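Local coordinates for periplasmic binding protein (Mycobacterium smegmatis, PDB 4MDY) that probably captures an iron-containing solute outside the cytoplasmic membrane and delivers it to an ABC transporter, as a lipoprotein of the solute-binding protein 8 family, at residues D12-A20 with T139-K147; D168-K176 with P287-G295. One frame throughout, in Å; residues are numbered along the deposited sequence. Where two conformers were deposited one is given.

Interaction 1: residues D12-A20 with T139-K147; sequences DGSVTVRHA and TIIGQAVFK
Val-15 lays its CG2 methyl over one face of the Phe-146 ring, a CH-pi contact with the carbon 3.6 Å from the ring centroid and 27° off the ring normal, displaced toward the CE2-CZ rim. At the edge of the same ring, in its plane, the Gly-13 carbonyl O approaches CE2 to 3.2 Å, so the phenyl meets the strand's entry on both face and edge. The other Val-15 methyl, CG1, is anti to the backbone N (chi1 166°) and drops onto the Gln-143 carbonyl O. Two residues on, Val-17 meets Ile-140 at about a right angle, its CB 3.7 Å from Ile-140 CG1, while its CG1 packs on Gln-143 CB. Ile-140 reaches farther along the strand: its CD1 ends 3.6 Å from the Arg-18 carbonyl O and also touches His-19 CB.

The polar link runs through water. Gln-143 OE1 accepts from one water that also donates to Thr-16 O, and from a second, 2.9 Å from OE1, that accepts from Arg-18 N; the two waters thus join the amide to the strand backbone.

Phe-146 gets its place from a Schellman motif: as the C-prime residue with positive phi it ends the helix, Lys-147 N bonding Gly-142 O and Phe-146 N bonding Gln-143 O. Strand 15-19 runs nearly antiparallel to the helix, 159° between the short axes, and pairs with strand 22-26 as a two-stranded hairpin. Ile-141 and Val-145 point away from the strand and meet helix 40-46, while Val-122 of strand 121-123 lies against Ile-140 and Ala-144.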
loop_
_atom_site.group_PDB
_atom_site.type_symbol
_atom_site.label_atom_id
_atom_site.label_comp_id
_atom_site.label_asym_id
_atom_site.label_seq_id
_atom_site.Cartn_x
_atom_site.Cartn_y
_atom_site.Cartn_z
ATOM N N ASP A 12 31.538 7.158 12.183
ATOM C CA ASP A 12 31.302 8.470 11.582
ATOM C C ASP A 12 30.867 8.273 10.133
ATOM O O ASP A 12 31.401 7.413 9.425
ATOM C CB ASP A 12 32.550 9.360 11.657
ATOM C CG ASP A 12 32.723 10.021 13.021
ATOM O OD1 ASP A 12 32.054 9.597 13.991
ATOM O OD2 ASP A 12 33.530 10.971 13.121
ATOM N N GLY A 13 29.879 9.059 9.712
ATOM C CA GLY A 13 29.264 8.902 8.399
ATOM C C GLY A 13 28.095 7.930 8.415
ATOM O O GLY A 13 27.243 7.987 7.539
ATOM N N SER A 14 28.045 7.044 9.411
ATOM C CA SER A 14 27.025 6.001 9.468
ATOM C C SER A 14 25.683 6.563 9.914
ATOM O O SER A 14 25.605 7.676 10.440
ATOM C CB SER A 14 27.445 4.870 10.410
ATOM O OG SER A 14 27.247 5.230 11.764
ATOM N N VAL A 15 24.637 5.782 9.674
ATOM C CA VAL A 15 23.277 6.106 10.097
ATOM C C VAL A 15 22.753 4.978 10.974
ATOM O O VAL A 15 22.992 3.796 10.703
ATOM C CB VAL A 15 22.331 6.312 8.889
ATOM C CG1 VAL A 15 20.868 6.309 9.318
ATOM C CG2 VAL A 15 22.661 7.623 8.200
ATOM N N THR A 16 22.032 5.346 12.024
ATOM C CA THR A 16 21.416 4.366 12.902
ATOM C C THR A 16 19.905 4.568 12.892
ATOM O O THR A 16 19.428 5.670 13.109
ATOM C CB THR A 16 21.994 4.471 14.322
ATOM O OG1 THR A 16 23.378 4.101 14.282
ATOM C CG2 THR A 16 21.251 3.561 15.290
ATOM N N VAL A 17 19.158 3.506 12.611
ATOM C CA VAL A 17 17.693 3.574 12.658
ATOM C C VAL A 17 17.159 2.718 13.790
ATOM O O VAL A 17 17.744 1.701 14.135
ATOM C CB VAL A 17 17.012 3.181 11.325
ATOM C CG1 VAL A 17 17.423 4.143 10.224
ATOM C CG2 VAL A 17 17.325 1.746 10.932
ATOM N N ARG A 18 16.039 3.150 14.356
ATOM C CA ARG A 18 15.428 2.491 15.499
ATOM C C ARG A 18 14.130 1.829 15.071
ATOM O O ARG A 18 13.289 2.449 14.418
ATOM C CB ARG A 18 15.179 3.510 16.610
ATOM C CG ARG A 18 16.400 4.371 16.891
ATOM C CD ARG A 18 16.173 5.305 18.064
ATOM N NE ARG A 18 16.173 4.584 19.340
ATOM C CZ ARG A 18 17.250 4.342 20.095
ATOM N NH1 ARG A 18 18.463 4.754 19.723
ATOM N NH2 ARG A 18 17.109 3.680 21.244
ATOM N N HIS A 19 13.978 0.561 15.423
ATOM C CA HIS A 19 12.828 -0.221 14.983
ATOM C C HIS A 19 12.374 -1.177 16.095
ATOM O O HIS A 19 12.888 -1.128 17.224
ATOM C CB HIS A 19 13.179 -0.964 13.679
ATOM C CG HIS A 19 14.441 -1.762 13.758
ATOM N ND1 HIS A 19 14.562 -2.878 14.553
ATOM C CD2 HIS A 19 15.642 -1.602 13.155
ATOM C CE1 HIS A 19 15.779 -3.374 14.439
ATOM N NE2 HIS A 19 16.458 -2.617 13.598
ATOM N N ALA A 20 11.420 -2.043 15.775
ATOM C CA ALA A 20 10.783 -2.914 16.769
ATOM C C ALA A 20 11.748 -3.854 17.498
ATOM O O ALA A 20 11.466 -4.280 18.608
ATOM C CB ALA A 20 9.669 -3.722 16.121
ATOM N N THR A 139 9.639 6.752 6.025
ATOM C CA THR A 139 10.619 7.498 6.803
ATOM C C THR A 139 11.846 6.668 7.207
ATOM O O THR A 139 12.973 7.113 7.018
ATOM C CB THR A 139 9.977 8.145 8.043
ATOM O OG1 THR A 139 8.935 9.030 7.609
ATOM C CG2 THR A 139 11.006 8.950 8.823
ATOM N N ILE A 140 11.640 5.477 7.759
ATOM C CA ILE A 140 12.781 4.670 8.186
ATOM C C ILE A 140 13.621 4.219 6.982
ATOM O O ILE A 140 14.835 4.188 7.074
ATOM C CB ILE A 140 12.376 3.477 9.073
ATOM C CG1 ILE A 140 13.596 2.926 9.813
ATOM C CG2 ILE A 140 11.700 2.379 8.262
ATOM C CD1 ILE A 140 13.256 1.887 10.859
ATOM N N ILE A 141 12.976 3.902 5.859
ATOM C CA ILE A 141 13.708 3.480 4.647
ATOM C C ILE A 141 14.550 4.627 4.077
ATOM O O ILE A 141 15.710 4.430 3.703
ATOM C CB ILE A 141 12.756 2.914 3.571
ATOM C CG1 ILE A 141 12.141 1.607 4.066
ATOM C CG2 ILE A 141 13.496 2.686 2.252
ATOM C CD1 ILE A 141 10.991 1.102 3.216
ATOM N N GLY A 142 13.955 5.818 4.018
ATOM C CA GLY A 142 14.661 7.030 3.627
ATOM C C GLY A 142 15.889 7.283 4.478
ATOM O O GLY A 142 16.948 7.635 3.956
ATOM N N GLN A 143 15.752 7.089 5.789
ATOM C CA GLN A 143 16.883 7.223 6.713
ATOM C C GLN A 143 17.988 6.217 6.401
ATOM O O GLN A 143 19.155 6.584 6.258
ATOM C CB GLN A 143 16.414 7.067 8.158
ATOM C CG GLN A 143 15.661 8.283 8.658
ATOM C CD GLN A 143 14.961 8.061 9.985
ATOM O OE1 GLN A 143 15.364 7.228 10.791
ATOM N NE2 GLN A 143 13.907 8.816 10.218
ATOM N N ALA A 144 17.590 4.958 6.259
ATOM C CA ALA A 144 18.522 3.852 6.047
ATOM C C ALA A 144 19.317 3.943 4.741
ATOM O O ALA A 144 20.421 3.384 4.650
ATOM C CB ALA A 144 17.763 2.540 6.089
ATOM N N VAL A 145 18.761 4.616 3.732
ATOM C CA VAL A 145 19.444 4.742 2.438
ATOM C C VAL A 145 20.022 6.138 2.205
ATOM O O VAL A 145 20.437 6.466 1.088
ATOM C CB VAL A 145 18.541 4.294 1.256
ATOM C CG1 VAL A 145 18.006 2.896 1.516
ATOM C CG2 VAL A 145 17.399 5.269 0.976
ATOM N N PHE A 146 20.056 6.941 3.274
ATOM C CA PHE A 146 20.740 8.231 3.292
ATOM C C PHE A 146 20.071 9.268 2.378
ATOM O O PHE A 146 20.743 10.105 1.782
ATOM C CB PHE A 146 22.228 8.065 2.932
ATOM C CG PHE A 146 23.035 7.321 3.964
ATOM C CD1 PHE A 146 22.905 5.946 4.129
ATOM C CD2 PHE A 146 23.965 7.998 4.747
ATOM C CE1 PHE A 146 23.658 5.265 5.072
ATOM C CE2 PHE A 146 24.724 7.318 5.689
ATOM C CZ PHE A 146 24.573 5.950 5.853
ATOM N N LYS A 147 18.747 9.195 2.274
ATOM C CA LYS A 147 17.966 10.084 1.410
ATOM C C LYS A 147 16.702 10.545 2.139
ATOM O O LYS A 147 15.615 10.647 1.569
ATOM C CB LYS A 147 17.639 9.385 0.087
ATOM C CG LYS A 147 18.891 8.934 -0.655
ATOM C CD LYS A 147 18.641 8.583 -2.104
ATOM C CE LYS A 147 19.829 7.855 -2.713
ATOM N NZ LYS A 147 19.637 7.596 -4.178
HETATM O O HOH W 1 18.236 7.728 11.294
HETATM O O HOH W 2 15.059 5.526 13.137
#

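Interaction 2: residues D168-K176 with P287-G295; sequences DHPQFSGKK and PPELARVLG
The 3-10 turn at 170-172 and the type II turn from Phe-172 to Lys-175 carry the chain past the last two turns of helix 279-294, the closest CA atoms being those of Gln-171 and Gly-295 at 6.6 Å. This is where the long helix 148-168, the interdomain connector characteristic of this binding-protein class, gives way to strand 176-181 of the C-terminal parallel sheet, and where the C-terminal helix packs against the link.

Phe-172 is the central side chain. It crosses the side chain of Leu-290 at about a right angle, with CZ 3.4 Å from Leu-290 CB. The helix backbone borders its edge: the Pro-287 carbonyl O and Ala-291 N both lie near the ring plane. Over one face sits His-169 CB, 3.4 Å above the plane and over the ring centre, so the phenyl is covered from within its own loop. The imidazole itself meets Pro-287 CB through CE1 at 3.7 Å and Ala-291 CB through CD2, while its ND1 is bonded to Val-165 O. One turn further along the same helix face, Leu-294 CD1 touches Phe-172 CD1 at 3.8 Å and also meets Lys-175 CB, the lysine's aliphatic part sliding past the leucine in the opposite direction. Leu-290 and Leu-294 also reach Val-229 of strand 229-233.

A single direct hydrogen bond spans the two segments, from Gln-171 NE2 to Gly-295 O at the C terminus; it is weak, and doubtful because the glutamine has a second conformer. Within the loop, Lys-175, bent at chi2 and chi4, folds back to put NZ 2.9 Å from Gln-171 O, nearly in line with the C=O (161°).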
loop_
_atom_site.group_PDB
_atom_site.type_symbol
_atom_site.label_atom_id
_atom_site.label_comp_id
_atom_site.label_asym_id
_atom_site.label_seq_id
_atom_site.Cartn_x
_atom_site.Cartn_y
_atom_site.Cartn_z
ATOM N N ASP A 168 -10.061 21.043 -5.432
ATOM C CA ASP A 168 -10.643 20.864 -6.764
ATOM C C ASP A 168 -12.077 20.302 -6.735
ATOM O O ASP A 168 -12.823 20.461 -7.703
ATOM C CB ASP A 168 -9.761 19.933 -7.601
ATOM C CG ASP A 168 -8.417 20.550 -7.965
ATOM O OD1 ASP A 168 -8.167 21.729 -7.634
ATOM O OD2 ASP A 168 -7.604 19.841 -8.593
ATOM N N HIS A 169 -12.453 19.642 -5.638
ATOM C CA HIS A 169 -13.767 18.980 -5.528
ATOM C C HIS A 169 -14.453 19.258 -4.198
ATOM O O HIS A 169 -14.598 18.346 -3.378
ATOM C CB HIS A 169 -13.610 17.459 -5.653
ATOM C CG HIS A 169 -12.999 17.012 -6.940
ATOM N ND1 HIS A 169 -11.639 16.898 -7.124
ATOM C CD2 HIS A 169 -13.572 16.644 -8.108
ATOM C CE1 HIS A 169 -11.402 16.475 -8.356
ATOM N NE2 HIS A 169 -12.557 16.312 -8.971
ATOM N N PRO A 170 -14.918 20.499 -3.982
ATOM C CA PRO A 170 -15.619 20.791 -2.726
ATOM C C PRO A 170 -16.923 19.991 -2.515
ATOM O O PRO A 170 -17.413 19.910 -1.391
ATOM C CB PRO A 170 -15.909 22.294 -2.825
ATOM C CG PRO A 170 -15.928 22.585 -4.284
ATOM C CD PRO A 170 -14.904 21.661 -4.890
ATOM N N GLN A 171 -17.463 19.418 -3.588
ATOM C CA GLN A 171 -18.649 18.568 -3.505
ATOM C C GLN A 171 -18.431 17.284 -2.694
ATOM O O GLN A 171 -19.397 16.681 -2.231
ATOM C CB GLN A 171 -19.128 18.200 -4.911
ATOM C CG GLN A 171 -18.155 17.331 -5.693
ATOM C CD GLN A 171 -17.233 18.129 -6.600
ATOM O OE1 GLN A 171 -16.921 19.290 -6.323
ATOM N NE2 GLN A 171 -16.790 17.509 -7.687
ATOM N N PHE A 172 -17.176 16.863 -2.524
ATOM C CA PHE A 172 -16.874 15.653 -1.742
ATOM C C PHE A 172 -17.152 15.844 -0.248
ATOM O O PHE A 172 -17.380 14.869 0.473
ATOM C CB PHE A 172 -15.407 15.211 -1.883
ATOM C CG PHE A 172 -14.995 14.792 -3.267
ATOM C CD1 PHE A 172 -15.916 14.604 -4.295
ATOM C CD2 PHE A 172 -13.655 14.531 -3.524
ATOM C CE1 PHE A 172 -15.498 14.206 -5.552
ATOM C CE2 PHE A 172 -13.232 14.125 -4.777
ATOM C CZ PHE A 172 -14.155 13.965 -5.793
ATOM N N SER A 173 -17.107 17.089 0.217
ATOM C CA SER A 173 -17.293 17.395 1.635
ATOM C C SER A 173 -18.575 16.780 2.183
ATOM O O SER A 173 -19.645 16.925 1.598
ATOM C CB SER A 173 -17.315 18.908 1.869
ATOM O OG SER A 173 -17.293 19.195 3.257
ATOM N N GLY A 174 -18.447 16.076 3.303
ATOM C CA GLY A 174 -19.583 15.448 3.958
ATOM C C GLY A 174 -20.163 14.218 3.274
ATOM O O GLY A 174 -21.205 13.722 3.695
ATOM N N LYS A 175 -19.503 13.713 2.233
ATOM C CA LYS A 175 -19.988 12.524 1.547
ATOM C C LYS A 175 -19.349 11.280 2.162
ATOM O O LYS A 175 -18.129 11.203 2.325
ATOM C CB LYS A 175 -19.706 12.595 0.050
ATOM C CG LYS A 175 -20.377 13.765 -0.659
ATOM C CD LYS A 175 -21.887 13.756 -0.479
ATOM C CE LYS A 175 -22.587 14.655 -1.486
ATOM N NZ LYS A 175 -22.082 16.054 -1.448
ATOM N N LYS A 176 -20.191 10.307 2.485
ATOM C CA LYS A 176 -19.772 9.121 3.215
ATOM C C LYS A 176 -19.278 8.040 2.269
ATOM O O LYS A 176 -19.963 7.663 1.323
ATOM C CB LYS A 176 -20.923 8.623 4.087
ATOM C CG LYS A 176 -21.384 9.698 5.067
ATOM C CD LYS A 176 -22.649 9.319 5.798
ATOM C CE LYS A 176 -23.122 10.469 6.674
ATOM N NZ LYS A 176 -24.319 10.080 7.467
ATOM N N PRO A 287 -10.243 10.664 -8.100
ATOM C CA PRO A 287 -11.187 11.787 -8.041
ATOM C C PRO A 287 -12.169 11.909 -9.216
ATOM O O PRO A 287 -13.331 12.212 -8.980
ATOM C CB PRO A 287 -10.276 13.011 -7.905
ATOM C CG PRO A 287 -9.066 12.468 -7.194
ATOM C CD PRO A 287 -8.868 11.103 -7.796
ATOM N N PRO A 288 -11.724 11.669 -10.463
ATOM C CA PRO A 288 -12.711 11.643 -11.557
ATOM C C PRO A 288 -13.845 10.618 -11.355
ATOM O O PRO A 288 -14.994 10.880 -11.739
ATOM C CB PRO A 288 -11.874 11.269 -12.784
ATOM C CG PRO A 288 -10.480 11.685 -12.453
ATOM C CD PRO A 288 -10.336 11.580 -10.960
ATOM N N GLU A 289 -13.530 9.465 -10.768
ATOM C CA GLU A 289 -14.552 8.447 -10.501
ATOM C C GLU A 289 -15.491 8.925 -9.396
ATOM O O GLU A 289 -16.710 8.765 -9.487
ATOM C CB GLU A 289 -13.919 7.115 -10.094
ATOM C CG GLU A 289 -12.990 6.493 -11.126
ATOM C CD GLU A 289 -13.705 5.927 -12.343
ATOM O OE1 GLU A 289 -14.826 5.387 -12.215
ATOM O OE2 GLU A 289 -13.126 6.004 -13.446
ATOM N N LEU A 290 -14.921 9.516 -8.350
ATOM C CA LEU A 290 -15.733 10.104 -7.286
ATOM C C LEU A 290 -16.625 11.223 -7.814
ATOM O O LEU A 290 -17.792 11.331 -7.428
ATOM C CB LEU A 290 -14.844 10.640 -6.156
ATOM C CG LEU A 290 -14.050 9.588 -5.378
ATOM C CD1 LEU A 290 -12.994 10.258 -4.512
ATOM C CD2 LEU A 290 -14.961 8.714 -4.531
ATOM N N ALA A 291 -16.075 12.054 -8.693
ATOM C CA ALA A 291 -16.815 13.202 -9.236
ATOM C C ALA A 291 -17.974 12.740 -10.114
ATOM O O ALA A 291 -19.035 13.362 -10.125
ATOM C CB ALA A 291 -15.882 14.109 -10.025
ATOM N N ARG A 292 -17.752 11.644 -10.840
ATOM C CA ARG A 292 -18.778 11.025 -11.678
ATOM C C ARG A 292 -20.020 10.590 -10.899
ATOM O O ARG A 292 -21.141 10.718 -11.397
ATOM C CB ARG A 292 -18.196 9.824 -12.436
ATOM C CG ARG A 292 -19.115 9.243 -13.503
ATOM C CD ARG A 292 -18.520 8.002 -14.153
ATOM N NE ARG A 292 -17.223 8.288 -14.768
ATOM C CZ ARG A 292 -16.331 7.372 -15.150
ATOM N NH1 ARG A 292 -16.568 6.068 -14.993
ATOM N NH2 ARG A 292 -15.182 7.766 -15.694
ATOM N N VAL A 293 -19.827 10.077 -9.684
ATOM C CA VAL A 293 -20.946 9.562 -8.890
ATOM C C VAL A 293 -21.455 10.559 -7.841
ATOM O O VAL A 293 -22.633 10.529 -7.487
ATOM C CB VAL A 293 -20.614 8.197 -8.231
ATOM C CG1 VAL A 293 -20.159 7.189 -9.280
ATOM C CG2 VAL A 293 -19.569 8.329 -7.141
ATOM N N LEU A 294 -20.586 11.444 -7.359
ATOM C CA LEU A 294 -20.972 12.419 -6.342
ATOM C C LEU A 294 -21.367 13.776 -6.923
ATOM O O LEU A 294 -22.128 14.511 -6.299
ATOM C CB LEU A 294 -19.851 12.609 -5.321
ATOM C CG LEU A 294 -19.492 11.376 -4.483
ATOM C CD1 LEU A 294 -18.302 11.685 -3.593
ATOM C CD2 LEU A 294 -20.672 10.903 -3.646
ATOM N N GLY A 295 -20.842 14.109 -8.101
ATOM C CA GLY A 295 -21.114 15.398 -8.751
ATOM C C GLY A 295 -19.952 16.371 -8.611
ATOM O O GLY A 295 -18.798 15.963 -8.442
#

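Overall arrangement
From the N terminus, the chain enters the hairpin of strands 15-19 and 22-26, builds the first lobe, and returns through helix 134-144 to close interaction 1, a loop of 118 residues. Helix 148-168 then runs across to the other lobe. Its end opens interaction 2, which closes 110 residues later when helix 279-294 brings the C terminus back to the connector's exit. The two loops follow one another, neither nested nor crossed. Their centres lie 39 Å apart on opposite sides of the chain's centre, with nearest atoms about 24 Å apart: interaction 1 fastens the N-terminal hairpin to its lobe, interaction 2 the C-terminal helix to the loop leading into strand 176-181 of the parallel sheet.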